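Local structure of GH3 beta-N-acetylglucosaminidase (Paenibacillaceae, 6K5J) at residues Pro136-Asn141 with Arg152-Thr157; Lys182-His187 with Leu211-Phe216. The protein hydrolyses terminal beta-linked N-acetylglucosamine units as a glycoside hydrolase of family 3, probably releasing the sugar from chitin-derived oligosaccharides. All coordinates share one frame; numbering follows the deposited sequence.

Contact 1 (Pro136-Asn141 with Arg152-Thr157); sequences PSLDIN and RSYGGT. With NAG (2-acetamido-2-deoxy-beta-D-glucopyranose), chain B.
Two segments of one long loop, Pro-136 to Asn-141 and Arg-152 to Thr-157, run with end-to-end directions 62° apart and come closest at Asn-141 and Gly-156, whose CA atoms are 4.8 Å apart. Ser-153 stitches them together. Its OG lies anti to the backbone N (chi1 161°), which carries it between the two segments to give a 2.7 Å hydrogen bond to Asp-139 O. The same OG accepts from Asn-141 N at 3.2 Å and from Gly-155 N in an ST turn, so three bonds grip one buried hydroxyl. Asn-141 N also donates to Gly-155 O, which it meets from above the carbonyl plane. With an alanine in place of Ser-153, Asp-139 O would probably lose its hydroxyl donor and Gly-155 N the acceptor that closes the turn. A water adds a second bridge, donating to Ser-137 O and Asp-139 O and accepting from Tyr-154 N. The Tyr-154 ring has Leu-138 CD2 at its edge, and its OH rests 3.4 Å from Pro-136 CB. Ile-140 packs its CG2 branch 3.3 Å from Gly-156 C. The loop follows a strand of the TIM-barrel-type domain and borders NAG: Arg-152, bent at chi3, reaches its acetamido group edge-on, NH1 donating to O7 at 2.8 Å and 158°; Glu-85 forms a salt bridge with NH2. Around the pair, Pro-136 and Leu-138 bond by backbone to Lys-182 of strand 178-184, Tyr-154 packs on Leu-164 and Ala-168 of helix 158-174, and Leu-138 leans on helix 213-222.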
loop_
_atom_site.group_PDB
_atom_site.type_symbol
_atom_site.label_atom_id
_atom_site.label_comp_id
_atom_site.label_asym_id
_atom_site.label_seq_id
_atom_site.Cartn_x
_atom_site.Cartn_y
_atom_site.Cartn_z
ATOM N N PRO A 136 7.605 2.819 -1.769
ATOM C CA PRO A 136 6.803 1.781 -2.418
ATOM C C PRO A 136 7.050 0.385 -1.850
ATOM O O PRO A 136 8.139 0.100 -1.350
ATOM C CB PRO A 136 7.274 1.841 -3.874
ATOM C CG PRO A 136 8.747 2.161 -3.743
ATOM C CD PRO A 136 8.854 3.082 -2.513
ATOM N N SER A 137 6.045 -0.481 -1.945
ATOM C CA SER A 137 6.317 -1.907 -1.832
ATOM C C SER A 137 7.249 -2.348 -2.954
ATOM O O SER A 137 6.980 -2.094 -4.133
ATOM C CB SER A 137 5.021 -2.710 -1.907
ATOM O OG SER A 137 5.298 -4.094 -2.101
ATOM N N LEU A 138 8.350 -3.009 -2.582
ATOM C CA LEU A 138 9.203 -3.726 -3.516
ATOM C C LEU A 138 8.985 -5.229 -3.426
ATOM O O LEU A 138 9.839 -6.009 -3.868
ATOM C CB LEU A 138 10.679 -3.387 -3.271
ATOM C CG LEU A 138 11.060 -1.918 -3.492
ATOM C CD1 LEU A 138 12.584 -1.756 -3.390
ATOM C CD2 LEU A 138 10.551 -1.424 -4.852
ATOM N N ASP A 139 7.866 -5.650 -2.845
ATOM C CA ASP A 139 7.550 -7.070 -2.815
ATOM C C ASP A 139 7.252 -7.564 -4.226
ATOM O O ASP A 139 6.691 -6.843 -5.055
ATOM C CB ASP A 139 6.369 -7.331 -1.882
ATOM C CG ASP A 139 6.579 -6.735 -0.491
ATOM O OD1 ASP A 139 7.571 -7.102 0.181
ATOM O OD2 ASP A 139 5.752 -5.903 -0.066
ATOM N N ILE A 140 7.661 -8.801 -4.502
ATOM C CA ILE A 140 7.510 -9.419 -5.815
ATOM C C ILE A 140 6.451 -10.503 -5.668
ATOM O O ILE A 140 6.698 -11.543 -5.040
ATOM C CB ILE A 140 8.837 -9.998 -6.336
ATOM C CG1 ILE A 140 9.903 -8.906 -6.462
ATOM C CG2 ILE A 140 8.638 -10.671 -7.698
ATOM C CD1 ILE A 140 11.350 -9.446 -6.435
ATOM N N ASN A 141 5.264 -10.264 -6.229
ATOM C CA ASN A 141 4.120 -11.155 -6.018
ATOM C C ASN A 141 4.189 -12.314 -7.011
ATOM O O ASN A 141 3.471 -12.375 -8.011
ATOM C CB ASN A 141 2.808 -10.392 -6.146
ATOM C CG ASN A 141 1.668 -11.072 -5.418
ATOM O OD1 ASN A 141 1.441 -10.830 -4.229
ATOM N ND2 ASN A 141 0.935 -11.925 -6.128
ATOM N N ARG A 152 -0.686 -4.764 -4.583
ATOM C CA ARG A 152 0.272 -3.837 -3.984
ATOM C C ARG A 152 1.687 -4.020 -4.523
ATOM O O ARG A 152 2.538 -3.161 -4.276
ATOM C CB ARG A 152 0.280 -4.000 -2.461
ATOM C CG ARG A 152 -1.027 -3.614 -1.799
ATOM C CD ARG A 152 -1.058 -4.112 -0.363
ATOM N NE ARG A 152 -0.158 -3.337 0.477
ATOM C CZ ARG A 152 0.272 -3.717 1.676
ATOM N NH1 ARG A 152 -0.086 -4.889 2.174
ATOM N NH2 ARG A 152 1.058 -2.915 2.382
ATOM N N SER A 153 1.955 -5.100 -5.251
ATOM C CA SER A 153 3.231 -5.343 -5.905
ATOM C C SER A 153 3.142 -4.934 -7.370
ATOM O O SER A 153 2.094 -5.093 -7.999
ATOM C CB SER A 153 3.604 -6.829 -5.816
ATOM O OG SER A 153 4.586 -7.168 -6.784
ATOM N N TYR A 154 4.251 -4.413 -7.924
ATOM C CA TYR A 154 4.258 -4.124 -9.362
ATOM C C TYR A 154 4.088 -5.395 -10.194
ATOM O O TYR A 154 3.522 -5.348 -11.290
ATOM C CB TYR A 154 5.555 -3.429 -9.791
ATOM C CG TYR A 154 5.856 -2.124 -9.103
ATOM C CD1 TYR A 154 5.122 -0.972 -9.386
ATOM C CD2 TYR A 154 6.887 -2.043 -8.176
ATOM C CE1 TYR A 154 5.413 0.230 -8.756
ATOM C CE2 TYR A 154 7.179 -0.855 -7.543
ATOM C CZ TYR A 154 6.449 0.273 -7.832
ATOM O OH TYR A 154 6.748 1.441 -7.182
ATOM N N GLY A 155 4.587 -6.529 -9.716
ATOM C CA GLY A 155 4.476 -7.738 -10.504
ATOM C C GLY A 155 5.372 -8.833 -9.960
ATOM O O GLY A 155 5.936 -8.719 -8.869
ATOM N N GLY A 156 5.499 -9.888 -10.759
ATOM C CA GLY A 156 6.124 -11.128 -10.348
ATOM C C GLY A 156 7.569 -11.338 -10.752
ATOM O O GLY A 156 8.095 -12.437 -10.540
ATOM N N THR A 157 8.247 -10.332 -11.299
ATOM C CA THR A 157 9.660 -10.478 -11.619
ATOM C C THR A 157 10.473 -9.417 -10.897
ATOM O O THR A 157 10.015 -8.289 -10.696
ATOM C CB THR A 157 9.939 -10.377 -13.121
ATOM O OG1 THR A 157 9.510 -9.102 -13.603
ATOM C CG2 THR A 157 9.240 -11.493 -13.878
HETATM C C1 NAG B . 1.325 -3.012 8.293
HETATM C C2 NAG B . 1.598 -3.158 6.775
HETATM C C3 NAG B . 2.551 -2.060 6.269
HETATM C C4 NAG B . 2.117 -0.682 6.747
HETATM C C5 NAG B . 1.977 -0.701 8.260
HETATM C C6 NAG B . 1.546 0.622 8.853
HETATM C C7 NAG B . 1.721 -5.291 5.536
HETATM C C8 NAG B . 2.453 -6.599 5.401
HETATM N N2 NAG B . 2.159 -4.475 6.500
HETATM O O1 NAG B . 0.250 -3.829 8.617
HETATM O O3 NAG B . 2.599 -2.076 4.845
HETATM O O4 NAG B . 3.077 0.297 6.367
HETATM O O5 NAG B . 0.969 -1.658 8.601
HETATM O O6 NAG B . 0.194 0.920 8.528
HETATM O O7 NAG B . 0.793 -4.983 4.790
HETATM O O HOH W 1 6.353 -4.241 -5.887
#

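Contact 2 (Lys182-His187 with Leu211-Phe216). With NAG (2-acetamido-2-deoxy-beta-D-glucopyranose), chain B.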
loop_
_atom_site.group_PDB
_atom_site.type_symbol
_atom_site.label_atom_id
_atom_site.label_comp_id
_atom_site.label_asym_id
_atom_site.label_seq_id
_atom_site.Cartn_x
_atom_site.Cartn_y
_atom_site.Cartn_z
ATOM N N LYS A 182 9.488 -1.488 1.132
ATOM C CA LYS A 182 8.959 -2.500 2.040
ATOM C C LYS A 182 8.533 -3.712 1.213
ATOM O O LYS A 182 8.306 -3.598 0.009
ATOM C CB LYS A 182 7.798 -1.915 2.874
ATOM C CG LYS A 182 6.527 -1.550 2.063
ATOM C CD LYS A 182 5.496 -0.823 2.966
ATOM C CE LYS A 182 4.128 -0.660 2.270
ATOM N NZ LYS A 182 3.186 0.166 3.124
ATOM N N HIS A 183 8.451 -4.893 1.836
ATOM C CA HIS A 183 8.741 -5.210 3.228
ATOM C C HIS A 183 9.968 -6.133 3.253
ATOM O O HIS A 183 9.869 -7.313 2.889
ATOM C CB HIS A 183 7.548 -5.918 3.893
ATOM C CG HIS A 183 6.244 -5.173 3.796
ATOM N ND1 HIS A 183 5.462 -5.174 2.658
ATOM C CD2 HIS A 183 5.581 -4.420 4.707
ATOM C CE1 HIS A 183 4.372 -4.457 2.873
ATOM N NE2 HIS A 183 4.420 -3.985 4.108
ATOM N N PHE A 184 11.103 -5.600 3.693
ATOM C CA PHE A 184 12.381 -6.288 3.525
ATOM C C PHE A 184 12.457 -7.529 4.420
ATOM O O PHE A 184 12.079 -7.470 5.592
ATOM C CB PHE A 184 13.529 -5.323 3.854
ATOM C CG PHE A 184 14.900 -5.925 3.688
ATOM C CD1 PHE A 184 15.523 -6.572 4.747
ATOM C CD2 PHE A 184 15.570 -5.830 2.478
ATOM C CE1 PHE A 184 16.788 -7.137 4.597
ATOM C CE2 PHE A 184 16.843 -6.380 2.314
ATOM C CZ PHE A 184 17.451 -7.040 3.374
ATOM N N PRO A 185 13.014 -8.653 3.920
ATOM C CA PRO A 185 13.641 -8.821 2.601
ATOM C C PRO A 185 12.704 -9.278 1.479
ATOM O O PRO A 185 13.193 -9.719 0.444
ATOM C CB PRO A 185 14.709 -9.896 2.863
ATOM C CG PRO A 185 14.100 -10.751 3.937
ATOM C CD PRO A 185 13.309 -9.786 4.816
ATOM N N GLY A 186 11.387 -9.181 1.665
ATOM C CA GLY A 186 10.491 -9.503 0.570
ATOM C C GLY A 186 9.327 -10.373 0.993
ATOM O O GLY A 186 9.516 -11.534 1.350
ATOM N N HIS A 187 8.119 -9.818 0.928
ATOM C CA HIS A 187 6.888 -10.443 1.396
ATOM C C HIS A 187 6.075 -11.069 0.264
ATOM O O HIS A 187 4.985 -11.586 0.520
ATOM C CB HIS A 187 6.041 -9.382 2.133
ATOM C CG HIS A 187 5.175 -9.913 3.241
ATOM N ND1 HIS A 187 4.323 -10.992 3.087
ATOM C CD2 HIS A 187 4.983 -9.464 4.510
ATOM C CE1 HIS A 187 3.672 -11.203 4.219
ATOM N NE2 HIS A 187 4.055 -10.295 5.100
ATOM N N LEU A 211 15.723 -13.155 -6.510
ATOM C CA LEU A 211 14.353 -12.664 -6.585
ATOM C C LEU A 211 14.101 -11.620 -5.499
ATOM O O LEU A 211 14.263 -10.421 -5.753
ATOM C CB LEU A 211 13.366 -13.831 -6.485
ATOM C CG LEU A 211 11.940 -13.425 -6.898
ATOM C CD1 LEU A 211 11.909 -13.034 -8.367
ATOM C CD2 LEU A 211 10.929 -14.528 -6.604
ATOM N N GLU A 212 13.760 -12.077 -4.286
ATOM C CA GLU A 212 13.321 -11.200 -3.193
ATOM C C GLU A 212 14.232 -9.986 -3.005
ATOM O O GLU A 212 13.763 -8.844 -2.964
ATOM C CB GLU A 212 13.256 -12.004 -1.888
ATOM C CG GLU A 212 11.929 -12.741 -1.625
ATOM C CD GLU A 212 11.738 -14.000 -2.476
ATOM O OE1 GLU A 212 12.684 -14.421 -3.171
ATOM O OE2 GLU A 212 10.629 -14.579 -2.441
ATOM N N LEU A 213 15.541 -10.215 -2.875
ATOM C CA LEU A 213 16.468 -9.143 -2.505
ATOM C C LEU A 213 16.774 -8.171 -3.644
ATOM O O LEU A 213 17.195 -7.038 -3.373
ATOM C CB LEU A 213 17.783 -9.749 -1.991
ATOM C CG LEU A 213 17.664 -10.455 -0.631
ATOM C CD1 LEU A 213 18.926 -11.263 -0.321
ATOM C CD2 LEU A 213 17.391 -9.448 0.481
ATOM N N ALA A 214 16.587 -8.589 -4.897
ATOM C CA ALA A 214 17.095 -7.816 -6.031
ATOM C C ALA A 214 16.549 -6.391 -6.094
ATOM O O ALA A 214 17.350 -5.457 -6.272
ATOM C CB ALA A 214 16.828 -8.582 -7.338
ATOM N N PRO A 215 15.240 -6.140 -5.975
ATOM C CA PRO A 215 14.788 -4.740 -6.046
ATOM C C PRO A 215 15.240 -3.910 -4.858
ATOM O O PRO A 215 15.505 -2.711 -5.028
ATOM C CB PRO A 215 13.255 -4.858 -6.125
ATOM C CG PRO A 215 12.945 -6.187 -5.560
ATOM C CD PRO A 215 14.110 -7.080 -5.893
ATOM N N PHE A 216 15.363 -4.511 -3.667
ATOM C CA PHE A 216 15.897 -3.764 -2.529
ATOM C C PHE A 216 17.345 -3.344 -2.771
ATOM O O PHE A 216 17.725 -2.215 -2.446
ATOM C CB PHE A 216 15.779 -4.591 -1.248
ATOM C CG PHE A 216 14.358 -4.806 -0.801
ATOM C CD1 PHE A 216 13.655 -3.786 -0.176
ATOM C CD2 PHE A 216 13.722 -6.023 -1.018
ATOM C CE1 PHE A 216 12.336 -3.976 0.235
ATOM C CE2 PHE A 216 12.404 -6.222 -0.601
ATOM C CZ PHE A 216 11.719 -5.201 0.034
HETATM C C1 NAG B . 1.325 -3.012 8.293
HETATM C C2 NAG B . 1.598 -3.158 6.775
HETATM C C3 NAG B . 2.551 -2.060 6.269
HETATM C C4 NAG B . 2.117 -0.682 6.747
HETATM C C5 NAG B . 1.977 -0.701 8.260
HETATM C C6 NAG B . 1.546 0.622 8.853
HETATM C C7 NAG B . 1.721 -5.291 5.536
HETATM C C8 NAG B . 2.453 -6.599 5.401
HETATM N N2 NAG B . 2.159 -4.475 6.500
HETATM O O1 NAG B . 0.250 -3.829 8.617
HETATM O O3 NAG B . 2.599 -2.076 4.845
HETATM O O4 NAG B . 3.077 0.297 6.367
HETATM O O5 NAG B . 0.969 -1.658 8.601
HETATM O O6 NAG B . 0.194 0.920 8.528
HETATM O O7 NAG B . 0.793 -4.983 4.790
HETATM O O HOH W 2 8.825 -13.535 -0.381
#
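At the end of strand 178-184 in the TIM-barrel-like domain, the Lys-182 to His-187 turn packs through Phe-184 and Pro-185 on the start of helix 213-222. Phe-216 fills the angle of the turn. Phe-184 meets it in a T-shaped stack, its edge toward the Phe-216 face, with centroids 5.2 Å apart and planes at 83°. Phe-184 CG is anti to the backbone N (chi1 -179°), which brings CD2 over that face, 3.6 Å from Phe-216 CG. Phe-184 CA adds a CH-pi contact over the Phe-216 ring, while Lys-182 C and His-183 N border its edge. Leu-213 CD2 rests against Phe-184 CE2 and Pro-185 CB, 3.6 Å from each. The strand, the helix and the next parallel strand, 226-229, form a beta-alpha-beta crossover, and Lys-His-Phe-Pro-Gly-His is characteristic of family 3 N-acetylglucosaminidases. Cis peptides before His-183 and Pro-185 shape the turn. A CB on Gly-186 would jam against the preceding carbonyl O and clash with Glu-212 CG, hence the glycine. A water joins Gly-186 O to Glu-212 OE2, which forms a salt bridge with Arg-207. On the sugar side, His-183 NE2 shares a 2.7 Å hydrogen bond with NAG O3, and the extended Lys-182 chain brings NZ to the same oxygen at 2.9 Å. NZ also hydrogen-bonds to Phe-134 O and forms a salt bridge with Glu-85, and NAG C8 lies over one His-183 ring face, opposite Lys-182 CG.

Both contacts are buried, with centres about 9 Å apart, and Thr-157 in contact 1 is the one exposed touching residue. Contact 1 joins two parts of one strand-to-helix loop and relies on polar bonds to backbone atoms; contact 2 joins a strand end to a helix start, is mainly aromatic and aliphatic, and has no direct hydrogen bond between its segments. They meet along 136-141 and 182-187: Leu-138 N lies 2.7 Å from Lys-182 O, and Asp-139 OD2 is 2.8 Å from His-183 ND1, both probable hydrogen bonds. Asp-139 thereby probably fixes the rotation of the imidazole that touches NAG, and each contact sends side chains to the same sugar.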